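Local coordinates for glucose 1-dehydrogenase (Haloferax mediterranei, PDB 2B5W), which catalyses the NAD(P)+-dependent, zinc-requiring oxidation of D-glucose and several other aldose sugars, with a preference for NADP+, at residues E97-R101 / D102-M106; T313-F316 / T317-K321. The protein carries 1 engineered substitution. All coordinates share one frame; numbering follows the deposited sequence.

Interaction 1 (E97-R101 / D102-M106); sequences EYFER and DQPDM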
loop_
_atom_site.group_PDB
_atom_site.type_symbol
_atom_site.label_atom_id
_atom_site.label_comp_id
_atom_site.label_asym_id
_atom_site.label_seq_id
_atom_site.Cartn_x
_atom_site.Cartn_y
_atom_site.Cartn_z
ATOM N N GLU A 97 -18.430 7.503 -13.803
ATOM C CA GLU A 97 -17.043 7.603 -14.229
ATOM C C GLU A 97 -16.316 6.245 -14.232
ATOM O O GLU A 97 -15.427 6.013 -15.057
ATOM C CB GLU A 97 -16.284 8.583 -13.326
ATOM C CG GLU A 97 -16.168 8.156 -11.864
ATOM C CD GLU A 97 -15.254 9.067 -11.085
ATOM O OE1 GLU A 97 -15.787 9.800 -10.248
ATOM O OE2 GLU A 97 -14.022 9.064 -11.317
ATOM N N TYR A 98 -16.677 5.382 -13.294
ATOM C CA TYR A 98 -15.955 4.102 -13.178
ATOM C C TYR A 98 -16.282 3.214 -14.354
ATOM O O TYR A 98 -15.399 2.583 -14.932
ATOM C CB TYR A 98 -16.232 3.439 -11.834
ATOM C CG TYR A 98 -15.769 4.328 -10.706
ATOM C CD1 TYR A 98 -16.657 5.131 -10.040
ATOM C CD2 TYR A 98 -14.434 4.381 -10.363
ATOM C CE1 TYR A 98 -16.246 5.954 -9.032
ATOM C CE2 TYR A 98 -13.994 5.213 -9.362
ATOM C CZ TYR A 98 -14.912 6.005 -8.695
ATOM O OH TYR A 98 -14.506 6.837 -7.673
ATOM N N PHE A 99 -17.551 3.172 -14.752
ATOM C CA PHE A 99 -17.937 2.420 -15.931
ATOM C C PHE A 99 -17.465 3.093 -17.232
ATOM O O PHE A 99 -16.981 2.432 -18.154
ATOM C CB PHE A 99 -19.456 2.156 -15.928
ATOM C CG PHE A 99 -19.877 1.135 -14.887
ATOM C CD1 PHE A 99 -19.949 -0.191 -15.211
ATOM C CD2 PHE A 99 -20.103 1.494 -13.583
ATOM C CE1 PHE A 99 -20.291 -1.143 -14.255
ATOM C CE2 PHE A 99 -20.424 0.557 -12.612
ATOM C CZ PHE A 99 -20.511 -0.796 -12.973
ATOM N N GLU A 100 -17.586 4.419 -17.307
ATOM C CA GLU A 100 -17.148 5.146 -18.504
ATOM C C GLU A 100 -15.647 5.047 -18.797
ATOM O O GLU A 100 -15.247 4.957 -19.960
ATOM C CB GLU A 100 -17.562 6.631 -18.388
ATOM C CG GLU A 100 -19.073 6.843 -18.437
ATOM C CD GLU A 100 -19.709 6.339 -19.726
ATOM O OE1 GLU A 100 -19.210 6.677 -20.818
ATOM O OE2 GLU A 100 -20.707 5.595 -19.644
ATOM N N ARG A 101 -14.848 4.948 -17.729
ATOM C CA ARG A 101 -13.388 4.825 -17.828
ATOM C C ARG A 101 -12.948 3.362 -17.801
ATOM O O ARG A 101 -11.751 3.086 -17.701
ATOM C CB ARG A 101 -12.717 5.547 -16.656
ATOM C CG ARG A 101 -12.897 7.065 -16.706
ATOM C CD ARG A 101 -12.302 7.780 -15.492
ATOM N NE ARG A 101 -12.478 9.239 -15.542
ATOM C CZ ARG A 101 -12.042 10.079 -14.593
ATOM N NH1 ARG A 101 -11.399 9.622 -13.510
ATOM N NH2 ARG A 101 -12.203 11.408 -14.639
ATOM N N ASP A 102 -13.872 2.393 -17.914
ATOM C CA ASP A 102 -13.526 0.957 -18.006
ATOM C C ASP A 102 -12.795 0.486 -16.768
ATOM O O ASP A 102 -11.867 -0.340 -16.863
ATOM C CB ASP A 102 -12.657 0.656 -19.243
ATOM C CG ASP A 102 -13.304 1.073 -20.513
ATOM O OD1 ASP A 102 -14.427 0.624 -20.779
ATOM O OD2 ASP A 102 -12.746 1.853 -21.313
ATOM N N GLN A 103 -13.155 1.029 -15.616
ATOM C CA GLN A 103 -12.601 0.541 -14.340
ATOM C C GLN A 103 -13.689 0.397 -13.282
ATOM O O GLN A 103 -13.604 0.908 -12.169
ATOM C CB GLN A 103 -11.395 1.384 -13.860
ATOM C CG GLN A 103 -11.678 2.890 -13.696
ATOM C CD GLN A 103 -10.462 3.693 -13.224
ATOM O OE1 GLN A 103 -10.609 4.719 -12.556
ATOM N NE2 GLN A 103 -9.270 3.224 -13.571
ATOM N N PRO A 104 -14.749 -0.352 -13.608
ATOM C CA PRO A 104 -15.827 -0.495 -12.623
ATOM C C PRO A 104 -15.430 -1.288 -11.387
ATOM O O PRO A 104 -16.086 -1.221 -10.370
ATOM C CB PRO A 104 -16.923 -1.211 -13.414
ATOM C CG PRO A 104 -16.255 -1.947 -14.427
ATOM C CD PRO A 104 -15.051 -1.081 -14.851
ATOM N N ASP A 105 -14.329 -2.023 -11.478
ATOM C CA ASP A 105 -13.799 -2.755 -10.365
ATOM C C ASP A 105 -13.262 -1.809 -9.277
ATOM O O ASP A 105 -13.000 -2.233 -8.167
ATOM C CB ASP A 105 -12.687 -3.682 -10.865
ATOM C CG ASP A 105 -11.572 -2.918 -11.482
ATOM O OD1 ASP A 105 -11.763 -2.402 -12.597
ATOM O OD2 ASP A 105 -10.478 -2.786 -10.909
ATOM N N MET A 106 -13.120 -0.515 -9.605
ATOM C CA MET A 106 -12.701 0.496 -8.637
ATOM C C MET A 106 -13.904 1.312 -8.104
ATOM O O MET A 106 -13.740 2.222 -7.309
ATOM C CB MET A 106 -11.670 1.469 -9.242
ATOM C CG MET A 106 -10.465 0.764 -9.915
ATOM S SD MET A 106 -9.464 -0.227 -8.740
ATOM C CE MET A 106 -8.880 1.034 -7.583
#

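Interaction 2 (T313-F316 / T317-K321); sequences TVTF and TKLPK. With K (potassium ion), chain F.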
loop_
_atom_site.group_PDB
_atom_site.type_symbol
_atom_site.label_atom_id
_atom_site.label_comp_id
_atom_site.label_asym_id
_atom_site.label_seq_id
_atom_site.Cartn_x
_atom_site.Cartn_y
_atom_site.Cartn_z
ATOM N N THR A 313 -6.607 -16.260 -18.552
ATOM C CA THR A 313 -6.532 -17.317 -19.542
ATOM C C THR A 313 -5.118 -17.821 -19.768
ATOM O O THR A 313 -4.893 -19.024 -19.971
ATOM C CB THR A 313 -7.202 -16.994 -20.902
ATOM O OG1 THR A 313 -6.455 -15.958 -21.628
ATOM C CG2 THR A 313 -8.627 -16.490 -20.691
ATOM N N VAL A 314 -4.149 -16.893 -19.789
ATOM C CA VAL A 314 -2.767 -17.251 -19.959
ATOM C C VAL A 314 -2.232 -17.983 -18.708
ATOM O O VAL A 314 -1.572 -19.012 -18.822
ATOM C CB VAL A 314 -1.946 -15.959 -20.261
ATOM C CG1 VAL A 314 -0.445 -16.245 -20.291
ATOM C CG2 VAL A 314 -2.358 -15.368 -21.601
ATOM N N THR A 315 -2.557 -17.453 -17.542
ATOM C CA THR A 315 -2.134 -18.085 -16.305
ATOM C C THR A 315 -2.707 -19.490 -16.184
ATOM O O THR A 315 -2.016 -20.438 -15.808
ATOM C CB THR A 315 -2.538 -17.224 -15.146
ATOM O OG1 THR A 315 -1.808 -15.980 -15.183
ATOM C CG2 THR A 315 -2.183 -17.912 -13.780
ATOM N N PHE A 316 -3.980 -19.653 -16.565
ATOM C CA PHE A 316 -4.609 -20.982 -16.541
ATOM C C PHE A 316 -3.794 -22.053 -17.262
ATOM O O PHE A 316 -3.610 -23.154 -16.771
ATOM C CB PHE A 316 -5.994 -20.878 -17.168
ATOM C CG PHE A 316 -6.757 -22.177 -17.210
ATOM C CD1 PHE A 316 -6.571 -23.056 -18.195
ATOM C CD2 PHE A 316 -7.744 -22.414 -16.274
ATOM C CE1 PHE A 316 -7.279 -24.257 -18.227
ATOM C CE2 PHE A 316 -8.483 -23.586 -16.312
ATOM C CZ PHE A 316 -8.250 -24.480 -17.291
ATOM N N THR A 317 -3.258 -21.711 -18.439
ATOM C CA THR A 317 -2.450 -22.610 -19.245
ATOM C C THR A 317 -1.184 -23.124 -18.564
ATOM O O THR A 317 -0.656 -24.197 -18.868
ATOM C CB THR A 317 -2.121 -21.893 -20.566
ATOM O OG1 THR A 317 -3.353 -21.566 -21.251
ATOM C CG2 THR A 317 -1.403 -22.750 -21.475
ATOM N N LYS A 318 -0.705 -22.336 -17.577
ATOM C CA LYS A 318 0.483 -22.680 -16.824
ATOM C C LYS A 318 0.233 -23.473 -15.545
ATOM O O LYS A 318 1.169 -23.968 -14.908
ATOM C CB LYS A 318 1.213 -21.403 -16.429
ATOM C CG LYS A 318 1.678 -20.598 -17.583
ATOM C CD LYS A 318 2.502 -19.368 -17.165
ATOM C CE LYS A 318 2.753 -18.434 -18.347
ATOM N NZ LYS A 318 2.966 -16.973 -17.959
ATOM N N LEU A 319 -1.008 -23.560 -15.136
ATOM C CA LEU A 319 -1.295 -24.286 -13.891
ATOM C C LEU A 319 -1.141 -25.800 -14.120
ATOM O O LEU A 319 -1.490 -26.312 -15.176
ATOM C CB LEU A 319 -2.691 -23.934 -13.373
ATOM C CG LEU A 319 -2.936 -22.468 -13.054
ATOM C CD1 LEU A 319 -4.399 -22.240 -12.737
ATOM C CD2 LEU A 319 -2.026 -21.946 -12.037
ATOM N N PRO A 320 -0.614 -26.549 -13.157
ATOM C CA PRO A 320 -0.468 -27.999 -13.380
ATOM C C PRO A 320 -1.798 -28.731 -13.559
ATOM O O PRO A 320 -2.792 -28.363 -12.900
ATOM C CB PRO A 320 0.249 -28.485 -12.119
ATOM C CG PRO A 320 0.746 -27.320 -11.471
ATOM C CD PRO A 320 -0.122 -26.129 -11.841
ATOM N N LYS A 321 -1.827 -29.771 -14.419
ATOM C CA LYS A 321 -3.087 -30.480 -14.655
ATOM C C LYS A 321 -3.536 -31.178 -13.393
ATOM O O LYS A 321 -4.722 -31.179 -13.092
ATOM C CB LYS A 321 -2.946 -31.525 -15.756
ATOM C CG LYS A 321 -3.237 -30.921 -17.099
ATOM C CD LYS A 321 -2.188 -29.903 -17.482
ATOM C CE LYS A 321 -2.388 -29.365 -18.884
ATOM N NZ LYS A 321 -1.629 -28.122 -19.133
HETATM K K K F . 0.884 -15.333 -14.598
#

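Interaction 1 (E97-R101 / D102-M106)
Tyr98 and Phe99 meet Asp102, Gln103 and Pro104 where a Schellman motif ends the short helix 97-100 and turns the chain into the 3-10 segment 104-106. The Tyr98 carbonyl accepts the 6→1 bond of the motif: Gln103 N lies 2.8 Å from Tyr98 O, approaching almost head-on to the carbonyl (C=O...N 166°). The Tyr98 ring lies beside Met106, where its CE2 comes within 3.6 Å of Met106 O and its CD2 packs against Met106 CB. The Met106 carbonyl accepts a hydrogen bond from Asn266 ND2 of the second subunit, which places this helix end at the dimer interface. Phe99 supplies the other bond of the motif, Asp102 N lying 3.1 Å from Phe99 O and well above the carbonyl plane. With CG of Phe99 set anti to its carbonyl carbon (chi1 -72°), its side chain meets Pro104 at about a right angle, and Pro104 CB sits over one face of the ring, 3.6 Å from the centroid, in a CH-pi contact. An alanine in place of Phe99 removes that ring, which would probably leave Pro104 without its aromatic bed and open a gap beside Tyr134. Arg101 leaves helical geometry, and Asp102 takes the positive phi (61°) of the C-prime position that reverses the chain. Arg101 CB lies 4.1 Å from Gln103 CG.

Interaction 2 (T313-F316 / T317-K321)
In Thr317 the hydroxyl is turned beside its own backbone N (chi1 -60°), which carries OG1 back over the preceding turn to Thr313 O. Thr315 adopts nearly the same torsion (chi1 -66°), but a different face of the helix directs its OG1 to a potassium ion. The nine residues span the weakly bonded last turn of helix 306-318 and the short link to helix 321-327. Thr317 OG1 donates to Thr313 O over 3.2 Å, in the carbonyl plane, while the amide of the same residue makes only weak bonds to Thr313 O and Val314 O. Gln142 also donates to the Thr313 carbonyl. Beyond this point the bonding tightens from i+4 to i+3: Lys318 N lies 2.9 Å from Thr315 O, and Leu319 N is 3.1 Å from Phe316 O, both donors standing above the carbonyl planes. Leu319 N has just a weak second bond to Thr315 O. The Leu319 side chain folds back on the turn, its CG 3.5 Å from Thr315 O and its CD1 4.0 Å from Phe316 CA. Both Leu319 and Phe316 pack on Ile152 of helix 149-164 and Leu324 of helix 321-327, so this face of the helix end packs on apolar side chains of its neighbours. Elsewhere on the turn Lys318 extends alongside Val314, with NZ 4.2 Å from Val314 CG1. Thr315 OG1 binds the potassium ion at 2.8 Å and is hydrogen-bonded to Glu156 OE2. The neutral hydroxyl offers the ion a mainly ion-dipole contact, whereas the nearby carboxylate probably offsets part of its charge; where the Thr317 amide bonds only weakly, its hydroxyl and Gln142 supply the stronger bonds to the Thr313 carbonyl.

In the fold
Interactions 1 and 2 are both helix C-terminal ends, but they belong to different parts of the subunit: 97-106 falls in the GroES-like range and 313-321 in the cofactor-binding C-terminal range. Their centres are 28 Å apart and their nearest atoms about 16 Å, so they do not touch. Helix 149-164 contacts both, meeting Met106 through Lys157 and His161 and Phe316 and Leu319 through Ile152. Each lies near the active site without forming it: the side chain of Pro104 is about 6 Å from that of substrate-binding Asn303, and that of Thr313 about 10 Å from that of Glu150, which binds the catalytic zinc and the substrate. Interaction 1 alone reaches the second subunit.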